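Periplasmic cell division protein (SufI) (Aquifex aeolicus, PDB 6SYY) is a four-copper multicopper oxidase that probably oxidises its substrates with dioxygen as the electron acceptor. Local coordinates at residues A[271-276]-A[307-312]; A[183-188]-A[247-252]. One frame throughout, in Å; residues are numbered along the deposited sequence.

Interaction 1: A[271-276]-A[307-312]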
loop_
_atom_site.group_PDB
_atom_site.type_symbol
_atom_site.label_atom_id
_atom_site.label_comp_id
_atom_site.label_asym_id
_atom_site.label_seq_id
_atom_site.Cartn_x
_atom_site.Cartn_y
_atom_site.Cartn_z
ATOM N N ARG A 271 17.734 19.914 1.559
ATOM C CA ARG A 271 16.559 19.094 1.300
ATOM C C ARG A 271 15.488 19.963 0.656
ATOM O O ARG A 271 15.150 21.029 1.179
ATOM C CB ARG A 271 16.010 18.487 2.593
ATOM C CG ARG A 271 16.928 17.529 3.329
ATOM C CD ARG A 271 16.179 16.917 4.501
ATOM N NE ARG A 271 16.908 15.827 5.142
ATOM C CZ ARG A 271 16.347 14.947 5.965
ATOM N NH1 ARG A 271 15.051 15.030 6.237
ATOM N NH2 ARG A 271 17.073 13.981 6.515
ATOM N N MET A 272 14.956 19.507 -0.472
ATOM C CA MET A 272 13.894 20.246 -1.137
ATOM C C MET A 272 12.568 20.040 -0.412
ATOM O O MET A 272 12.300 18.976 0.153
ATOM C CB MET A 272 13.768 19.811 -2.598
ATOM C CG MET A 272 12.724 20.583 -3.386
ATOM S SD MET A 272 12.720 20.128 -5.120
ATOM C CE MET A 272 14.401 20.531 -5.533
ATOM N N ARG A 273 11.739 21.079 -0.420
ATOM C CA ARG A 273 10.400 20.961 0.132
ATOM C C ARG A 273 9.471 20.228 -0.833
ATOM O O ARG A 273 9.674 20.222 -2.052
ATOM C CB ARG A 273 9.822 22.341 0.454
ATOM C CG ARG A 273 9.747 23.321 -0.719
ATOM C CD ARG A 273 8.603 24.299 -0.476
ATOM N NE ARG A 273 8.683 25.571 -1.192
ATOM C CZ ARG A 273 8.555 25.709 -2.506
ATOM N NH1 ARG A 273 8.384 24.649 -3.279
ATOM N NH2 ARG A 273 8.609 26.910 -3.056
ATOM N N PHE A 274 8.449 19.600 -0.265
ATOM C CA PHE A 274 7.357 19.007 -1.026
ATOM C C PHE A 274 6.167 18.873 -0.085
ATOM O O PHE A 274 6.261 19.176 1.109
ATOM C CB PHE A 274 7.763 17.670 -1.662
ATOM C CG PHE A 274 8.233 16.638 -0.681
ATOM C CD1 PHE A 274 7.400 15.598 -0.300
ATOM C CD2 PHE A 274 9.516 16.692 -0.154
ATOM C CE1 PHE A 274 7.827 14.635 0.598
ATOM C CE2 PHE A 274 9.953 15.731 0.745
ATOM C CZ PHE A 274 9.104 14.701 1.122
ATOM N N TRP A 275 5.035 18.428 -0.629
ATOM C CA TRP A 275 3.775 18.438 0.102
ATOM C C TRP A 275 3.117 17.069 0.083
ATOM O O TRP A 275 2.921 16.486 -0.985
ATOM C CB TRP A 275 2.810 19.465 -0.486
ATOM C CG TRP A 275 3.281 20.866 -0.355
ATOM C CD1 TRP A 275 2.920 21.764 0.604
ATOM C CD2 TRP A 275 4.202 21.542 -1.215
ATOM N NE1 TRP A 275 3.560 22.962 0.396
ATOM C CE2 TRP A 275 4.354 22.851 -0.716
ATOM C CE3 TRP A 275 4.918 21.166 -2.357
ATOM C CZ2 TRP A 275 5.186 23.786 -1.319
ATOM C CZ3 TRP A 275 5.742 22.095 -2.955
ATOM C CH2 TRP A 275 5.865 23.392 -2.436
ATOM N N VAL A 276 2.763 16.572 1.265
ATOM C CA VAL A 276 1.864 15.428 1.357
ATOM C C VAL A 276 0.460 15.915 1.038
ATOM O O VAL A 276 -0.043 16.852 1.670
ATOM C CB VAL A 276 1.921 14.788 2.750
ATOM C CG1 VAL A 276 0.918 13.644 2.850
ATOM C CG2 VAL A 276 3.324 14.305 3.055
ATOM N N PHE A 307 9.082 21.178 -9.041
ATOM C CA PHE A 307 10.430 21.255 -9.586
ATOM C C PHE A 307 10.776 22.641 -10.119
ATOM O O PHE A 307 11.914 22.846 -10.556
ATOM C CB PHE A 307 10.616 20.194 -10.674
ATOM C CG PHE A 307 10.746 18.799 -10.135
ATOM C CD1 PHE A 307 11.908 18.395 -9.494
ATOM C CD2 PHE A 307 9.705 17.888 -10.261
ATOM C CE1 PHE A 307 12.030 17.105 -8.986
ATOM C CE2 PHE A 307 9.820 16.598 -9.753
ATOM C CZ PHE A 307 10.982 16.207 -9.115
ATOM N N ARG A 308 9.845 23.599 -10.086
ATOM C CA ARG A 308 10.219 24.988 -10.334
ATOM C C ARG A 308 11.147 25.527 -9.252
ATOM O O ARG A 308 11.816 26.541 -9.477
ATOM C CB ARG A 308 8.976 25.869 -10.440
ATOM C CG ARG A 308 8.090 25.538 -11.623
ATOM C CD ARG A 308 6.798 26.337 -11.613
ATOM N NE ARG A 308 5.948 25.994 -10.475
ATOM C CZ ARG A 308 4.743 26.514 -10.260
ATOM N NH1 ARG A 308 4.240 27.401 -11.110
ATOM N NH2 ARG A 308 4.039 26.148 -9.197
ATOM N N ASP A 309 11.197 24.875 -8.083
ATOM C CA ASP A 309 12.209 25.207 -7.082
ATOM C C ASP A 309 13.613 25.017 -7.627
ATOM O O ASP A 309 14.549 25.690 -7.182
ATOM C CB ASP A 309 12.046 24.335 -5.836
ATOM C CG ASP A 309 10.778 24.624 -5.076
ATOM O OD1 ASP A 309 10.028 25.535 -5.483
ATOM O OD2 ASP A 309 10.532 23.940 -4.061
ATOM N N ALA A 310 13.780 24.095 -8.564
ATOM C CA ALA A 310 15.076 23.727 -9.105
ATOM C C ALA A 310 15.369 24.507 -10.383
ATOM O O ALA A 310 14.476 25.067 -11.022
ATOM C CB ALA A 310 15.124 22.220 -9.381
ATOM N N SER A 311 16.643 24.535 -10.747
ATOM C CA SER A 311 17.083 25.141 -11.991
ATOM C C SER A 311 17.262 24.062 -13.046
ATOM O O SER A 311 17.488 22.891 -12.731
ATOM C CB SER A 311 18.396 25.899 -11.796
ATOM O OG SER A 311 18.290 26.816 -10.723
ATOM N N VAL A 312 17.147 24.464 -14.312
ATOM C CA VAL A 312 17.471 23.545 -15.391
ATOM C C VAL A 312 18.895 23.045 -15.191
ATOM O O VAL A 312 19.794 23.810 -14.818
ATOM C CB VAL A 312 17.288 24.230 -16.754
ATOM C CG1 VAL A 312 17.672 23.286 -17.887
ATOM C CG2 VAL A 312 15.851 24.702 -16.911
HETATM O O HOH W 1 9.132 21.165 -4.215
#

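Interaction 2: A[183-188]-A[247-252]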
loop_
_atom_site.group_PDB
_atom_site.type_symbol
_atom_site.label_atom_id
_atom_site.label_comp_id
_atom_site.label_asym_id
_atom_site.label_seq_id
_atom_site.Cartn_x
_atom_site.Cartn_y
_atom_site.Cartn_z
ATOM N N GLU A 183 -14.873 13.494 -7.628
ATOM C CA GLU A 183 -14.945 14.903 -7.994
ATOM C C GLU A 183 -13.777 15.701 -7.419
ATOM O O GLU A 183 -13.307 16.650 -8.060
ATOM C CB GLU A 183 -16.285 15.481 -7.539
ATOM C CG GLU A 183 -16.572 16.886 -8.043
ATOM C CD GLU A 183 -17.963 17.363 -7.669
ATOM O OE1 GLU A 183 -18.706 16.586 -7.032
ATOM O OE2 GLU A 183 -18.313 18.512 -8.014
ATOM N N ASP A 184 -13.287 15.330 -6.230
ATOM C CA ASP A 184 -12.146 16.038 -5.649
ATOM C C ASP A 184 -10.894 15.853 -6.492
ATOM O O ASP A 184 -10.137 16.807 -6.713
ATOM C CB ASP A 184 -11.885 15.559 -4.222
ATOM C CG ASP A 184 -12.855 16.142 -3.224
ATOM O OD1 ASP A 184 -13.354 17.261 -3.469
ATOM O OD2 ASP A 184 -13.108 15.483 -2.191
ATOM N N GLU A 185 -10.650 14.625 -6.954
ATOM C CA GLU A 185 -9.528 14.383 -7.854
ATOM C C GLU A 185 -9.698 15.149 -9.158
ATOM O O GLU A 185 -8.715 15.628 -9.739
ATOM C CB GLU A 185 -9.384 12.886 -8.124
ATOM C CG GLU A 185 -8.322 12.537 -9.156
ATOM C CD GLU A 185 -6.921 12.930 -8.720
ATOM O OE1 GLU A 185 -6.680 13.036 -7.498
ATOM O OE2 GLU A 185 -6.058 13.132 -9.604
ATOM N N ASP A 186 -10.940 15.284 -9.631
ATOM C CA ASP A 186 -11.192 16.053 -10.846
ATOM C C ASP A 186 -10.735 17.494 -10.681
ATOM O O ASP A 186 -10.041 18.041 -11.547
ATOM C CB ASP A 186 -12.678 16.006 -11.203
ATOM C CG ASP A 186 -13.114 14.658 -11.744
ATOM O OD1 ASP A 186 -12.250 13.778 -11.949
ATOM O OD2 ASP A 186 -14.331 14.482 -11.960
ATOM N N ASN A 187 -11.109 18.125 -9.566
ATOM C CA ASN A 187 -10.737 19.519 -9.350
ATOM C C ASN A 187 -9.231 19.674 -9.182
ATOM O O ASN A 187 -8.645 20.655 -9.654
ATOM C CB ASN A 187 -11.479 20.075 -8.137
ATOM C CG ASN A 187 -12.984 20.042 -8.315
ATOM O OD1 ASN A 187 -13.488 20.043 -9.440
ATOM N ND2 ASN A 187 -13.712 20.013 -7.205
ATOM N N LEU A 188 -8.583 18.717 -8.516
ATOM C CA LEU A 188 -7.131 18.775 -8.395
ATOM C C LEU A 188 -6.459 18.583 -9.747
ATOM O O LEU A 188 -5.500 19.290 -10.077
ATOM C CB LEU A 188 -6.639 17.721 -7.408
ATOM C CG LEU A 188 -5.132 17.780 -7.156
ATOM C CD1 LEU A 188 -4.749 19.061 -6.411
ATOM C CD2 LEU A 188 -4.684 16.549 -6.393
ATOM N N ILE A 247 4.970 21.321 -11.368
ATOM C CA ILE A 247 4.517 20.517 -10.240
ATOM C C ILE A 247 4.250 19.102 -10.729
ATOM O O ILE A 247 3.533 18.899 -11.717
ATOM C CB ILE A 247 3.262 21.124 -9.597
ATOM C CG1 ILE A 247 3.598 22.459 -8.923
ATOM C CG2 ILE A 247 2.639 20.122 -8.615
ATOM C CD1 ILE A 247 2.380 23.254 -8.487
ATOM N N TYR A 248 4.843 18.123 -10.053
ATOM C CA TYR A 248 4.590 16.714 -10.314
ATOM C C TYR A 248 3.888 16.093 -9.117
ATOM O O TYR A 248 4.206 16.403 -7.965
ATOM C CB TYR A 248 5.885 15.948 -10.593
ATOM C CG TYR A 248 6.439 16.150 -11.980
ATOM C CD1 TYR A 248 7.012 17.360 -12.348
ATOM C CD2 TYR A 248 6.400 15.128 -12.922
ATOM C CE1 TYR A 248 7.522 17.553 -13.619
ATOM C CE2 TYR A 248 6.908 15.310 -14.196
ATOM C CZ TYR A 248 7.468 16.526 -14.539
ATOM O OH TYR A 248 7.980 16.724 -15.801
ATOM N N ARG A 249 2.932 15.220 -9.394
ATOM C CA ARG A 249 2.329 14.387 -8.367
ATOM C C ARG A 249 2.953 13.002 -8.440
ATOM O O ARG A 249 2.981 12.385 -9.511
ATOM C CB ARG A 249 0.816 14.296 -8.550
ATOM C CG ARG A 249 0.156 13.275 -7.649
ATOM C CD ARG A 249 -1.332 13.280 -7.862
ATOM N NE ARG A 249 -2.031 12.516 -6.838
ATOM C CZ ARG A 249 -3.343 12.581 -6.648
ATOM N NH1 ARG A 249 -4.080 13.380 -7.413
ATOM N NH2 ARG A 249 -3.917 11.856 -5.699
ATOM N N PHE A 250 3.465 12.523 -7.312
ATOM C CA PHE A 250 3.998 11.170 -7.220
ATOM C C PHE A 250 3.163 10.377 -6.227
ATOM O O PHE A 250 2.984 10.799 -5.078
ATOM C CB PHE A 250 5.470 11.179 -6.809
ATOM C CG PHE A 250 6.358 11.895 -7.780
ATOM C CD1 PHE A 250 6.692 11.309 -8.990
ATOM C CD2 PHE A 250 6.853 13.154 -7.489
ATOM C CE1 PHE A 250 7.507 11.968 -9.893
ATOM C CE2 PHE A 250 7.667 13.817 -8.386
ATOM C CZ PHE A 250 7.995 13.225 -9.590
ATOM N N ARG A 251 2.643 9.240 -6.680
ATOM C CA ARG A 251 1.889 8.312 -5.842
ATOM C C ARG A 251 2.861 7.249 -5.361
ATOM O O ARG A 251 3.132 6.273 -6.066
ATOM C CB ARG A 251 0.728 7.701 -6.612
ATOM C CG ARG A 251 -0.280 8.724 -7.073
ATOM C CD ARG A 251 -1.290 8.101 -7.998
ATOM N NE ARG A 251 -2.171 9.111 -8.573
ATOM C CZ ARG A 251 -3.398 9.370 -8.137
ATOM N NH1 ARG A 251 -3.903 8.687 -7.114
ATOM N NH2 ARG A 251 -4.119 10.309 -8.728
ATOM N N ILE A 252 3.397 7.446 -4.163
ATOM C CA ILE A 252 4.404 6.536 -3.631
ATOM C C ILE A 252 3.696 5.363 -2.969
ATOM O O ILE A 252 2.877 5.546 -2.064
ATOM C CB ILE A 252 5.335 7.253 -2.646
ATOM C CG1 ILE A 252 6.041 8.418 -3.345
ATOM C CG2 ILE A 252 6.337 6.265 -2.070
ATOM C CD1 ILE A 252 6.768 9.338 -2.405
HETATM O O HOH W 2 -6.541 9.735 -7.196
HETATM O O HOH W 3 -7.217 11.757 -5.088
#

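Interaction 1: A[271-276]-A[307-312]
M272 and R273, on strand 270-279 where it is broken, meet D309 and A310 in the turn after strand 300-306, a partly buried contact of charge and apolar packing at the end of a cupredoxin-like sheet, away from the copper sites. The R273 and D309 side chains cross at about a right angle, their guanidinium and carboxylate planes 68° apart. The salt bridge runs from R273 NH1 to D309 OD2, but these atoms are modelled too close together, so its details are doubtful; as modelled, OD2 lies over one face of the guanidinium, and R273 NH2 is 3.1 Å from D309 OD1. M272 supplies the apolar half: CG stands anti to the backbone N (chi1 -177°), and the bend at chi3 carries CE to 4.3 Å from A310 CB, while the M272 chain crosses that of D309 obliquely. The turn itself is closed by A310 N bonding to F307 O, 3.0 Å; D309 points from it toward the strand. R245 clasps the same turn through the carbonyls of R308 and A310. R267 of strand 261-267 packs against both M272 and A310, and R273 also lies on E289 of strand 282-290, so strands 261-267 and 282-290 both adjoin the contact.

Interaction 2: A[183-188]-A[247-252]
E185 on helix 183-192 reaches R249 and R251 on strand 247-254, forming a buried salt-bridge network. Its bend at chi2 (63°) turns the carboxylate toward the two arginines. R249 NH1 gives the hydrogen bond of the contact, 2.6 Å to the syn lone pair of E185 OE1 at 157°, with OE1 near the guanidinium plane; OE2 is also close to that nitrogen, at 3.0 Å. R251 makes the longer ion pair, its NH2 3.5 Å from E185 OE2, again at the guanidinium edge. The two guanidiniums lie close over each other, R251 NH2 sitting 3.2 Å above the plane of R249, a closeness that the shared carboxylate probably helps to offset. An alanine in place of E185 would probably leave R249 NH1 without its carboxylate mate and the two arginines short of negative charge. D302 and D200 supply further carboxylates, to R249 NH2 and R251 NE respectively, and T155 OG1 bonds R251 NH1.

Two waters complete the polar part: one donates to E185 OE1 at 2.8 Å and is weakly bonded by R249 NH2, the other accepts from R251 NH1 at 2.8 Å and donates weakly to E185 OE1. L188 adds van der Waals packing, its CD2 methyl 3.4 Å from R249 NH1 and set obliquely to the guanidinium.

Strand 247-254 runs between strands 200-208 and 300-306, and R251 also touches M177 and I179 of strand 176-181, which precedes the helix.

In the fold
From the N terminus, helix 183-192 comes first, and interaction 2 closes a 58-residue loop when strand 247-254 arrives. The chain then continues to strand 270-279, and interaction 1 closes a shorter loop of 30 residues at the turn 307-312. The two loops follow in series, neither nested nor crossed. Strand 300-306 links them in space, pairing antiparallel with both 247-254 and 270-279 and leading directly into that turn. There F307 packs on Y248 and F250, so the contacts touch although their centres are about 17 Å apart. Interaction 2 ties the helix to the strands, while interaction 1 fastens the turn to strand 270-279.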